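Local structure of peptide ABC transporter, peptide-binding protein (2D5W) at residues I308-C314 and A455-T461; I407-T412 and W460-E465; S477-Y481 and Q501-R507. The protein binds oligopeptides, here a pentapeptide, and probably serves as the solute-binding component of a peptide ABC transporter. All coordinates share one frame; numbering follows the deposited sequence.

Contact 1. Residues I308-C314 and A455-T461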
loop_
_atom_site.group_PDB
_atom_site.type_symbol
_atom_site.label_atom_id
_atom_site.label_comp_id
_atom_site.label_asym_id
_atom_site.label_seq_id
_atom_site.Cartn_x
_atom_site.Cartn_y
_atom_site.Cartn_z
ATOM N N ILE A 308 16.657 -1.268 -1.968
ATOM C CA ILE A 308 17.936 -1.647 -2.550
ATOM C C ILE A 308 17.913 -3.119 -2.933
ATOM O O ILE A 308 17.600 -3.969 -2.100
ATOM C CB ILE A 308 19.071 -1.452 -1.518
ATOM C CG1 ILE A 308 19.082 -0.007 -1.006
ATOM C CG2 ILE A 308 20.408 -1.853 -2.124
ATOM C CD1 ILE A 308 19.478 1.023 -2.032
ATOM N N ASN A 309 18.237 -3.421 -4.184
ATOM C CA ASN A 309 18.268 -4.811 -4.622
ATOM C C ASN A 309 19.488 -5.472 -3.976
ATOM O O ASN A 309 20.619 -5.050 -4.215
ATOM C CB ASN A 309 18.392 -4.888 -6.142
ATOM C CG ASN A 309 18.277 -6.306 -6.659
ATOM O OD1 ASN A 309 18.621 -7.255 -5.959
ATOM N ND2 ASN A 309 17.807 -6.459 -7.891
ATOM N N LYS A 310 19.258 -6.493 -3.155
ATOM C CA LYS A 310 20.349 -7.191 -2.483
ATOM C C LYS A 310 20.454 -8.647 -2.926
ATOM O O LYS A 310 21.110 -9.459 -2.264
ATOM C CB LYS A 310 20.154 -7.114 -0.965
ATOM C CG LYS A 310 20.160 -5.688 -0.425
ATOM C CD LYS A 310 19.774 -5.631 1.050
ATOM C CE LYS A 310 18.324 -6.046 1.281
ATOM N NZ LYS A 310 17.353 -5.123 0.620
ATOM N N PHE A 311 19.811 -8.980 -4.043
ATOM C CA PHE A 311 19.853 -10.350 -4.555
ATOM C C PHE A 311 21.195 -10.644 -5.205
ATOM O O PHE A 311 21.523 -10.100 -6.258
ATOM C CB PHE A 311 18.732 -10.589 -5.566
ATOM C CG PHE A 311 17.366 -10.643 -4.951
ATOM C CD1 PHE A 311 16.559 -9.511 -4.901
ATOM C CD2 PHE A 311 16.891 -11.829 -4.407
ATOM C CE1 PHE A 311 15.297 -9.563 -4.318
ATOM C CE2 PHE A 311 15.633 -11.891 -3.821
ATOM C CZ PHE A 311 14.833 -10.758 -3.777
ATOM N N GLU A 312 21.955 -11.529 -4.571
ATOM C CA GLU A 312 23.279 -11.901 -5.041
ATOM C C GLU A 312 23.329 -12.620 -6.388
ATOM O O GLU A 312 24.395 -12.723 -6.993
ATOM C CB GLU A 312 23.978 -12.733 -3.963
ATOM C CG GLU A 312 24.361 -11.909 -2.737
ATOM C CD GLU A 312 24.641 -12.754 -1.511
ATOM O OE1 GLU A 312 25.433 -13.714 -1.611
ATOM O OE2 GLU A 312 24.071 -12.450 -0.440
ATOM N N ASN A 313 22.190 -13.117 -6.864
ATOM C CA ASN A 313 22.171 -13.798 -8.153
ATOM C C ASN A 313 22.226 -12.796 -9.307
ATOM O O ASN A 313 22.408 -13.182 -10.459
ATOM C CB ASN A 313 20.935 -14.694 -8.285
ATOM C CG ASN A 313 19.645 -13.946 -8.058
ATOM O OD1 ASN A 313 19.348 -13.524 -6.942
ATOM N ND2 ASN A 313 18.866 -13.774 -9.120
ATOM N N CYS A 314 22.048 -11.511 -8.996
ATOM C CA CYS A 314 22.140 -10.454 -10.005
ATOM C C CYS A 314 23.561 -9.934 -9.854
ATOM O O CYS A 314 23.885 -9.276 -8.870
ATOM C CB CYS A 314 21.136 -9.326 -9.733
ATOM S SG CYS A 314 19.402 -9.868 -9.800
ATOM N N ALA A 455 12.710 -8.157 -8.429
ATOM C CA ALA A 455 14.107 -7.770 -8.258
ATOM C C ALA A 455 14.987 -9.025 -8.291
ATOM O O ALA A 455 16.150 -8.966 -8.696
ATOM C CB ALA A 455 14.294 -7.030 -6.935
ATOM N N SER A 456 14.432 -10.160 -7.867
ATOM C CA SER A 456 15.187 -11.412 -7.859
ATOM C C SER A 456 15.510 -11.858 -9.281
ATOM O O SER A 456 16.383 -12.703 -9.492
ATOM C CB SER A 456 14.406 -12.511 -7.130
ATOM O OG SER A 456 13.234 -12.870 -7.837
ATOM N N GLU A 457 14.795 -11.291 -10.249
ATOM C CA GLU A 457 15.009 -11.588 -11.665
ATOM C C GLU A 457 15.768 -10.417 -12.288
ATOM O O GLU A 457 15.890 -10.315 -13.507
ATOM C CB GLU A 457 13.670 -11.783 -12.383
ATOM C CG GLU A 457 12.903 -13.026 -11.953
ATOM C CD GLU A 457 13.604 -14.311 -12.346
ATOM O OE1 GLU A 457 13.908 -14.479 -13.546
ATOM O OE2 GLU A 457 13.845 -15.157 -11.458
ATOM N N CYS A 458 16.256 -9.533 -11.421
ATOM C CA CYS A 458 17.029 -8.355 -11.798
ATOM C C CYS A 458 16.280 -7.338 -12.673
ATOM O O CYS A 458 16.885 -6.654 -13.499
ATOM C CB CYS A 458 18.345 -8.787 -12.474
ATOM S SG CYS A 458 19.096 -10.298 -11.767
ATOM N N LYS A 459 14.966 -7.223 -12.473
ATOM C CA LYS A 459 14.156 -6.269 -13.233
ATOM C C LYS A 459 14.583 -4.840 -12.902
ATOM O O LYS A 459 14.617 -3.981 -13.781
ATOM C CB LYS A 459 12.668 -6.479 -12.949
ATOM C CG LYS A 459 12.055 -7.639 -13.723
ATOM C CD LYS A 459 12.045 -7.369 -15.227
ATOM C CE LYS A 459 11.201 -6.150 -15.576
ATOM N NZ LYS A 459 11.131 -5.903 -17.046
ATOM N N TRP A 460 14.851 -4.577 -11.626
ATOM C CA TRP A 460 15.389 -3.287 -11.204
ATOM C C TRP A 460 16.633 -3.739 -10.443
ATOM O O TRP A 460 16.590 -4.724 -9.703
ATOM C CB TRP A 460 14.412 -2.451 -10.356
ATOM C CG TRP A 460 13.735 -3.109 -9.208
ATOM C CD1 TRP A 460 12.591 -3.857 -9.241
ATOM C CD2 TRP A 460 14.107 -3.005 -7.832
ATOM N NE1 TRP A 460 12.228 -4.220 -7.968
ATOM C CE2 TRP A 460 13.142 -3.711 -7.082
ATOM C CE3 TRP A 460 15.166 -2.382 -7.156
ATOM C CZ2 TRP A 460 13.204 -3.810 -5.688
ATOM C CZ3 TRP A 460 15.227 -2.482 -5.772
ATOM C CH2 TRP A 460 14.253 -3.191 -5.054
ATOM N N THR A 461 17.740 -3.032 -10.645
ATOM C CA THR A 461 19.027 -3.451 -10.098
ATOM C C THR A 461 19.761 -2.559 -9.113
ATOM O O THR A 461 20.928 -2.819 -8.803
ATOM C CB THR A 461 20.000 -3.702 -11.252
ATOM O OG1 THR A 461 20.168 -2.481 -11.986
ATOM C CG2 THR A 461 19.454 -4.775 -12.189
#
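Asn309 and Thr461 stand opposite each other with CA atoms 5.7 Å apart, and the two loops meet again at Phe311 and Ser456 and at Cys314 and Cys458, the last pair joined by a disulfide. The disulfide ties two loops at one end of the mixed sheet: 308-314 leaves strand 293-308, makes a type I beta turn from Phe311 to Cys314 and reaches the N-cap of helix 315-320, while 455-461 starts with a short 3-10 segment and leads into strand 463-469. Across the S-S bond, SG of Cys314 lies 2.0 Å from SG of Cys458, and a chi3 of -96° sets the two CB-SG arms at nearly a right angle, with a left-handed sense. Asparagine suits position 309 because its amide can serve both loops at once. With CG turned away from the backbone N (chi1 -174°), ND2 reaches across to Trp460 O at 2.8 Å, in the amide plane, and more bent to Ala455 O at 3.1 Å. Cys458 N meets that same Ala455 oxygen from the other face of its carbonyl plane. Within its own loop, Asn309 OD1 accepts from Phe311 N in an Asx turn, so the amide is fixed against flipping. Phe311 offers a flat surface to the 3-10 segment: Ser456 CB sits over one ring face, 3.7 Å from the Phe311 centroid, a CH-pi contact that a small side chain permits. Ala455 CB touches CE1 of this ring and also lies over one face of the Trp460 indole, whose NE1 is hydrogen-bonded to Ile452 O. Near the exposed end, Ser456 O lies in the amide plane of Asn313, whose ND2 donates to it at 2.7 Å with an N-H...O angle of 158°.

Contact 2. Residues I407-T412 and W460-E465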
loop_
_atom_site.group_PDB
_atom_site.type_symbol
_atom_site.label_atom_id
_atom_site.label_comp_id
_atom_site.label_asym_id
_atom_site.label_seq_id
_atom_site.Cartn_x
_atom_site.Cartn_y
_atom_site.Cartn_z
ATOM N N ILE A 407 24.760 3.467 -10.411
ATOM C CA ILE A 407 23.629 2.734 -9.870
ATOM C C ILE A 407 22.297 3.216 -10.431
ATOM O O ILE A 407 22.075 4.416 -10.592
ATOM C CB ILE A 407 23.646 2.848 -8.320
ATOM C CG1 ILE A 407 22.594 1.933 -7.698
ATOM C CG2 ILE A 407 23.440 4.300 -7.897
ATOM C CD1 ILE A 407 22.717 1.815 -6.192
ATOM N N GLU A 408 21.418 2.271 -10.744
ATOM C CA GLU A 408 20.102 2.603 -11.270
ATOM C C GLU A 408 19.288 3.247 -10.150
ATOM O O GLU A 408 19.377 2.831 -8.997
ATOM C CB GLU A 408 19.392 1.340 -11.766
ATOM C CG GLU A 408 18.043 1.622 -12.421
ATOM C CD GLU A 408 17.299 0.363 -12.833
ATOM O OE1 GLU A 408 17.011 0.213 -14.037
ATOM O OE2 GLU A 408 16.992 -0.472 -11.956
ATOM N N TYR A 409 18.506 4.267 -10.490
ATOM C CA TYR A 409 17.673 4.965 -9.509
ATOM C C TYR A 409 16.300 5.132 -10.147
ATOM O O TYR A 409 16.097 5.967 -11.036
ATOM C CB TYR A 409 18.309 6.318 -9.173
ATOM C CG TYR A 409 17.776 7.059 -7.958
ATOM C CD1 TYR A 409 18.504 8.118 -7.420
ATOM C CD2 TYR A 409 16.542 6.749 -7.377
ATOM C CE1 TYR A 409 18.030 8.854 -6.343
ATOM C CE2 TYR A 409 16.053 7.491 -6.288
ATOM C CZ TYR A 409 16.808 8.543 -5.781
ATOM O OH TYR A 409 16.363 9.306 -4.723
ATOM N N VAL A 410 15.370 4.303 -9.689
ATOM C CA VAL A 410 14.008 4.278 -10.194
ATOM C C VAL A 410 13.007 4.950 -9.271
ATOM O O VAL A 410 13.084 4.812 -8.057
ATOM C CB VAL A 410 13.516 2.814 -10.363
ATOM C CG1 VAL A 410 12.073 2.791 -10.843
ATOM C CG2 VAL A 410 14.421 2.064 -11.315
ATOM N N THR A 411 12.083 5.701 -9.855
ATOM C CA THR A 411 10.995 6.274 -9.081
ATOM C C THR A 411 9.844 6.542 -10.040
ATOM O O THR A 411 9.941 6.256 -11.238
ATOM C CB THR A 411 11.382 7.557 -8.293
ATOM O OG1 THR A 411 10.392 7.785 -7.278
ATOM C CG2 THR A 411 11.455 8.780 -9.198
ATOM N N THR A 412 8.749 7.060 -9.501
ATOM C CA THR A 412 7.557 7.356 -10.281
ATOM C C THR A 412 7.713 8.613 -11.126
ATOM O O THR A 412 7.783 9.727 -10.595
ATOM C CB THR A 412 6.344 7.551 -9.358
ATOM O OG1 THR A 412 6.665 8.539 -8.371
ATOM C CG2 THR A 412 5.974 6.255 -8.654
ATOM N N TRP A 460 14.851 -4.577 -11.626
ATOM C CA TRP A 460 15.389 -3.287 -11.204
ATOM C C TRP A 460 16.633 -3.739 -10.443
ATOM O O TRP A 460 16.590 -4.724 -9.703
ATOM C CB TRP A 460 14.412 -2.451 -10.356
ATOM C CG TRP A 460 13.735 -3.109 -9.208
ATOM C CD1 TRP A 460 12.591 -3.857 -9.241
ATOM C CD2 TRP A 460 14.107 -3.005 -7.832
ATOM N NE1 TRP A 460 12.228 -4.220 -7.968
ATOM C CE2 TRP A 460 13.142 -3.711 -7.082
ATOM C CE3 TRP A 460 15.166 -2.382 -7.156
ATOM C CZ2 TRP A 460 13.204 -3.810 -5.688
ATOM C CZ3 TRP A 460 15.227 -2.482 -5.772
ATOM C CH2 TRP A 460 14.253 -3.191 -5.054
ATOM N N THR A 461 17.740 -3.032 -10.645
ATOM C CA THR A 461 19.027 -3.451 -10.098
ATOM C C THR A 461 19.761 -2.559 -9.113
ATOM O O THR A 461 20.928 -2.819 -8.803
ATOM C CB THR A 461 20.000 -3.702 -11.252
ATOM O OG1 THR A 461 20.168 -2.481 -11.986
ATOM C CG2 THR A 461 19.454 -4.775 -12.189
ATOM N N GLY A 462 19.114 -1.514 -8.627
ATOM C CA GLY A 462 19.799 -0.641 -7.696
ATOM C C GLY A 462 18.882 -0.055 -6.653
ATOM O O GLY A 462 18.452 -0.747 -5.730
ATOM N N MET A 463 18.591 1.231 -6.817
ATOM C CA MET A 463 17.732 1.989 -5.918
ATOM C C MET A 463 16.338 2.160 -6.517
ATOM O O MET A 463 16.193 2.364 -7.720
ATOM C CB MET A 463 18.347 3.368 -5.674
ATOM C CG MET A 463 19.706 3.336 -4.987
ATOM S SD MET A 463 20.665 4.872 -5.188
ATOM C CE MET A 463 19.730 6.013 -4.178
ATOM N N PHE A 464 15.320 2.088 -5.664
ATOM C CA PHE A 464 13.932 2.238 -6.092
ATOM C C PHE A 464 13.238 3.052 -5.000
ATOM O O PHE A 464 12.992 2.552 -3.899
ATOM C CB PHE A 464 13.301 0.845 -6.243
ATOM C CG PHE A 464 11.888 0.838 -6.788
ATOM C CD1 PHE A 464 11.210 -0.372 -6.915
ATOM C CD2 PHE A 464 11.229 2.009 -7.159
ATOM C CE1 PHE A 464 9.907 -0.422 -7.399
ATOM C CE2 PHE A 464 9.917 1.966 -7.646
ATOM C CZ PHE A 464 9.260 0.749 -7.764
ATOM N N GLU A 465 12.951 4.317 -5.296
ATOM C CA GLU A 465 12.306 5.190 -4.326
ATOM C C GLU A 465 10.803 5.298 -4.491
ATOM O O GLU A 465 10.296 5.531 -5.589
ATOM C CB GLU A 465 12.870 6.617 -4.376
ATOM C CG GLU A 465 12.168 7.531 -3.358
ATOM C CD GLU A 465 12.664 8.968 -3.341
ATOM O OE1 GLU A 465 13.769 9.243 -3.853
ATOM O OE2 GLU A 465 11.940 9.828 -2.790
HETATM O O HOH W 1 16.805 0.017 -9.314
HETATM O O HOH W 2 22.057 -0.621 -10.565
#
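Met463 fills the hollow between Ile407 and Tyr409, where the parallel pairing of strands 401-410 and 463-469 in a mixed sheet sets it beside Tyr409 on one face. The short strand axes approach to 4.6 Å and are inclined by 15°, with Tyr409 level with Met463 and Val410 with Phe464. The thioether bends at its far end (chi3 70°), laying CE over the phenol face 4.0 Å from the Tyr409 centroid in a CH-pi contact; SD stands farther above the same ring, a Met-aromatic contact. Behind it, Ile407 CD1 butts against Met463 CG at 3.6 Å, the two side chains crossing at about a right angle; a flexible, unbranched methionine can follow both surfaces, and Ile306 and Ile308 of strand 293-308 pack against it too. The opposite face carries a second fit: Val410 CG1 touches CD2 of Phe464, Val410 O lies at the edge of that ring, and Phe464 CD1 sits over one face of the Trp460 indole. Gly462 belongs at its place because a side chain there would run into Glu408 O and Ile407 CG1. Beside it, the extended Glu408 reaches across to the loop before strand 463-469; its OE2 accepts from Thr461 N at 3.0 Å on the syn side, tilted out of the carboxylate plane, and a water links this oxygen to Gly462 N and Met463 O. OE1 accepts a hydrogen bond from Asn439 ND2. Backbone bonds Met463 N to Glu408 O, Val410 N to Met463 O and Glu465 N to Val410 O zip the strands together. At the far end Thr411 OG1 donates to Glu465 O from above the carbonyl plane. Tyr409 reaches past Met463, its OH donating to Glu465 OE1 at 2.7 Å, nearly in line with the C-O bond.

Contact 3. Residues S477-Y481 and Q501-R507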
loop_
_atom_site.group_PDB
_atom_site.type_symbol
_atom_site.label_atom_id
_atom_site.label_comp_id
_atom_site.label_asym_id
_atom_site.label_seq_id
_atom_site.Cartn_x
_atom_site.Cartn_y
_atom_site.Cartn_z
ATOM N N SER A 477 6.726 -7.570 8.227
ATOM C CA SER A 477 6.832 -8.469 7.078
ATOM C C SER A 477 7.526 -7.868 5.857
ATOM O O SER A 477 8.006 -8.606 5.001
ATOM C CB SER A 477 5.451 -9.010 6.684
ATOM O OG SER A 477 4.587 -7.978 6.258
ATOM N N LEU A 478 7.581 -6.543 5.766
ATOM C CA LEU A 478 8.273 -5.904 4.647
ATOM C C LEU A 478 9.751 -6.279 4.670
ATOM O O LEU A 478 10.434 -6.218 3.646
ATOM C CB LEU A 478 8.166 -4.377 4.737
ATOM C CG LEU A 478 6.846 -3.716 4.336
ATOM C CD1 LEU A 478 6.947 -2.215 4.558
ATOM C CD2 LEU A 478 6.544 -4.016 2.873
ATOM N N PHE A 479 10.241 -6.671 5.843
ATOM C CA PHE A 479 11.647 -7.009 5.989
ATOM C C PHE A 479 11.954 -8.380 6.555
ATOM O O PHE A 479 13.096 -8.667 6.904
ATOM C CB PHE A 479 12.339 -5.913 6.798
ATOM C CG PHE A 479 12.285 -4.579 6.123
ATOM C CD1 PHE A 479 11.375 -3.607 6.522
ATOM C CD2 PHE A 479 13.080 -4.332 5.010
ATOM C CE1 PHE A 479 11.257 -2.414 5.815
ATOM C CE2 PHE A 479 12.969 -3.146 4.299
ATOM C CZ PHE A 479 12.054 -2.186 4.702
ATOM N N GLN A 480 10.948 -9.240 6.638
ATOM C CA GLN A 480 11.173 -10.590 7.131
ATOM C C GLN A 480 11.582 -11.478 5.973
ATOM O O GLN A 480 11.111 -11.305 4.847
ATOM C CB GLN A 480 9.899 -11.197 7.710
ATOM C CG GLN A 480 9.395 -10.598 8.989
ATOM C CD GLN A 480 8.113 -11.264 9.430
ATOM O OE1 GLN A 480 7.196 -11.444 8.630
ATOM N NE2 GLN A 480 8.037 -11.631 10.703
ATOM N N TYR A 481 12.467 -12.429 6.239
ATOM C CA TYR A 481 12.832 -13.381 5.208
ATOM C C TYR A 481 11.766 -14.466 5.342
ATOM O O TYR A 481 11.180 -14.912 4.357
ATOM C CB TYR A 481 14.215 -13.976 5.463
ATOM C CG TYR A 481 14.454 -15.244 4.674
ATOM C CD1 TYR A 481 14.584 -15.216 3.285
ATOM C CD2 TYR A 481 14.500 -16.481 5.316
ATOM C CE1 TYR A 481 14.754 -16.396 2.555
ATOM C CE2 TYR A 481 14.667 -17.660 4.599
ATOM C CZ TYR A 481 14.792 -17.612 3.222
ATOM O OH TYR A 481 14.961 -18.778 2.511
ATOM N N GLN A 501 6.375 -9.323 0.226
ATOM C CA GLN A 501 6.718 -7.943 -0.090
ATOM C C GLN A 501 8.124 -7.497 0.308
ATOM O O GLN A 501 8.411 -6.301 0.296
ATOM C CB GLN A 501 5.689 -6.997 0.540
ATOM C CG GLN A 501 4.283 -7.148 -0.016
ATOM C CD GLN A 501 3.306 -6.192 0.637
ATOM O OE1 GLN A 501 2.955 -6.349 1.804
ATOM N NE2 GLN A 501 2.877 -5.185 -0.111
ATOM N N ASN A 502 8.986 -8.437 0.686
ATOM C CA ASN A 502 10.377 -8.104 1.018
ATOM C C ASN A 502 11.029 -8.082 -0.367
ATOM O O ASN A 502 11.778 -8.986 -0.745
ATOM C CB ASN A 502 10.994 -9.200 1.893
ATOM C CG ASN A 502 12.410 -8.871 2.345
ATOM O OD1 ASN A 502 13.104 -8.045 1.745
ATOM N ND2 ASN A 502 12.853 -9.540 3.403
ATOM N N ILE A 503 10.718 -7.026 -1.114
ATOM C CA ILE A 503 11.160 -6.875 -2.491
ATOM C C ILE A 503 12.653 -6.717 -2.733
ATOM O O ILE A 503 13.124 -6.982 -3.837
ATOM C CB ILE A 503 10.388 -5.712 -3.175
ATOM C CG1 ILE A 503 10.638 -4.391 -2.437
ATOM C CG2 ILE A 503 8.885 -6.022 -3.177
ATOM C CD1 ILE A 503 12.019 -3.823 -2.602
ATOM N N GLY A 504 13.381 -6.288 -1.705
ATOM C CA GLY A 504 14.821 -6.104 -1.814
ATOM C C GLY A 504 15.639 -7.325 -1.416
ATOM O O GLY A 504 16.868 -7.302 -1.505
ATOM N N GLY A 505 14.967 -8.373 -0.943
ATOM C CA GLY A 505 15.642 -9.610 -0.575
ATOM C C GLY A 505 16.513 -9.648 0.669
ATOM O O GLY A 505 17.552 -10.304 0.673
ATOM N N TRP A 506 16.098 -8.974 1.733
ATOM C CA TRP A 506 16.875 -8.965 2.969
ATOM C C TRP A 506 16.587 -10.183 3.830
ATOM O O TRP A 506 15.471 -10.701 3.846
ATOM C CB TRP A 506 16.552 -7.715 3.788
ATOM C CG TRP A 506 17.466 -7.490 4.971
ATOM C CD1 TRP A 506 18.832 -7.403 4.948
ATOM C CD2 TRP A 506 17.072 -7.222 6.324
ATOM N NE1 TRP A 506 19.310 -7.086 6.198
ATOM C CE2 TRP A 506 18.252 -6.969 7.062
ATOM C CE3 TRP A 506 15.837 -7.165 6.983
ATOM C CZ2 TRP A 506 18.232 -6.662 8.426
ATOM C CZ3 TRP A 506 15.816 -6.858 8.341
ATOM C CH2 TRP A 506 17.010 -6.610 9.047
ATOM N N ARG A 507 17.608 -10.642 4.543
ATOM C CA ARG A 507 17.445 -11.753 5.465
ATOM C C ARG A 507 18.278 -11.532 6.717
ATOM O O ARG A 507 19.495 -11.358 6.646
ATOM C CB ARG A 507 17.838 -13.097 4.845
ATOM C CG ARG A 507 17.770 -14.223 5.880
ATOM C CD ARG A 507 17.950 -15.612 5.300
ATOM N NE ARG A 507 17.867 -16.618 6.357
ATOM C CZ ARG A 507 17.840 -17.929 6.146
ATOM N NH1 ARG A 507 17.765 -18.764 7.173
ATOM N NH2 ARG A 507 17.884 -18.403 4.909
HETATM O O HOH W 3 6.177 -9.439 3.008
HETATM O O HOH W 4 10.143 -4.497 1.641
#
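Hydrogen bonds centre on Asn502, whose ND2 donates to Gln480 O at 2.9 Å in an almost straight bond (174°) that arrives from above the carbonyl plane. The same nitrogen gives a more bent bond to Trp506 O, while OD1 accepts from Trp506 N, so this one buried amide ties its own turn shut and holds the neighbouring loop; asparagine is short enough to do both. A leucine in its place would probably leave Gln480 O and both backbone groups of Trp506 without these partners and let the turn from Asn502 to Gly505 shift. Two waters add bridges, one from Ser477 O to Gln501 N, the other shared by Leu478 O and Gln501 O. Asn502 is the centre of an inverse gamma turn and begins a type I beta turn ending at Gly505, within the long connection between strand 463-469 and helix 509-518 that supplies both segments. The Leu478 and Gln501 end borders the peptide site: Gln501 NE2 hydrogen-bonds to the backbone of the bound peptide, and Leu478 packs on one of the peptide's side chains. Apolar contacts include Leu478 CD2 on Gln501 CB at 3.9 Å and Phe479 CB on Trp506 CE3 at 3.7 Å. Cation-pi stacking closes the exposed end. Arg507, extended from CG to NE, lays its guanidinium flat on Tyr481 with centres 4.2 Å apart and planes 7° apart; Asp509 holds its NE in a salt bridge, and Arg507 CD sits over the Tyr481 face toward the rim, a CH-pi contact 3.7 Å from the ring centroid.

How the contacts relate
The centres of contacts 1 and 2 lie about 11 Å apart, those of 1 and 3 about 12 Å, and those of 2 and 3 about 17 Å. Along the chain contacts 1 and 2 cross, their segments alternating, and both use Trp460 and Thr461; contact 3 opens after both have closed. The mixed sheet joins them: strand 463-469 pairs with 401-410 in contact 2 and with 293-308, whose end begins contact 1, and then leads into the loops of contact 3. Asn309 N probably bonds to Gly462 O, and Lys310 N to Gly504 O, while Ile503 packs on Trp460. Hydrogen bonds and packing thus join the disulfide-tied loops, the sheet and the loop whose Gln501 binds the peptide.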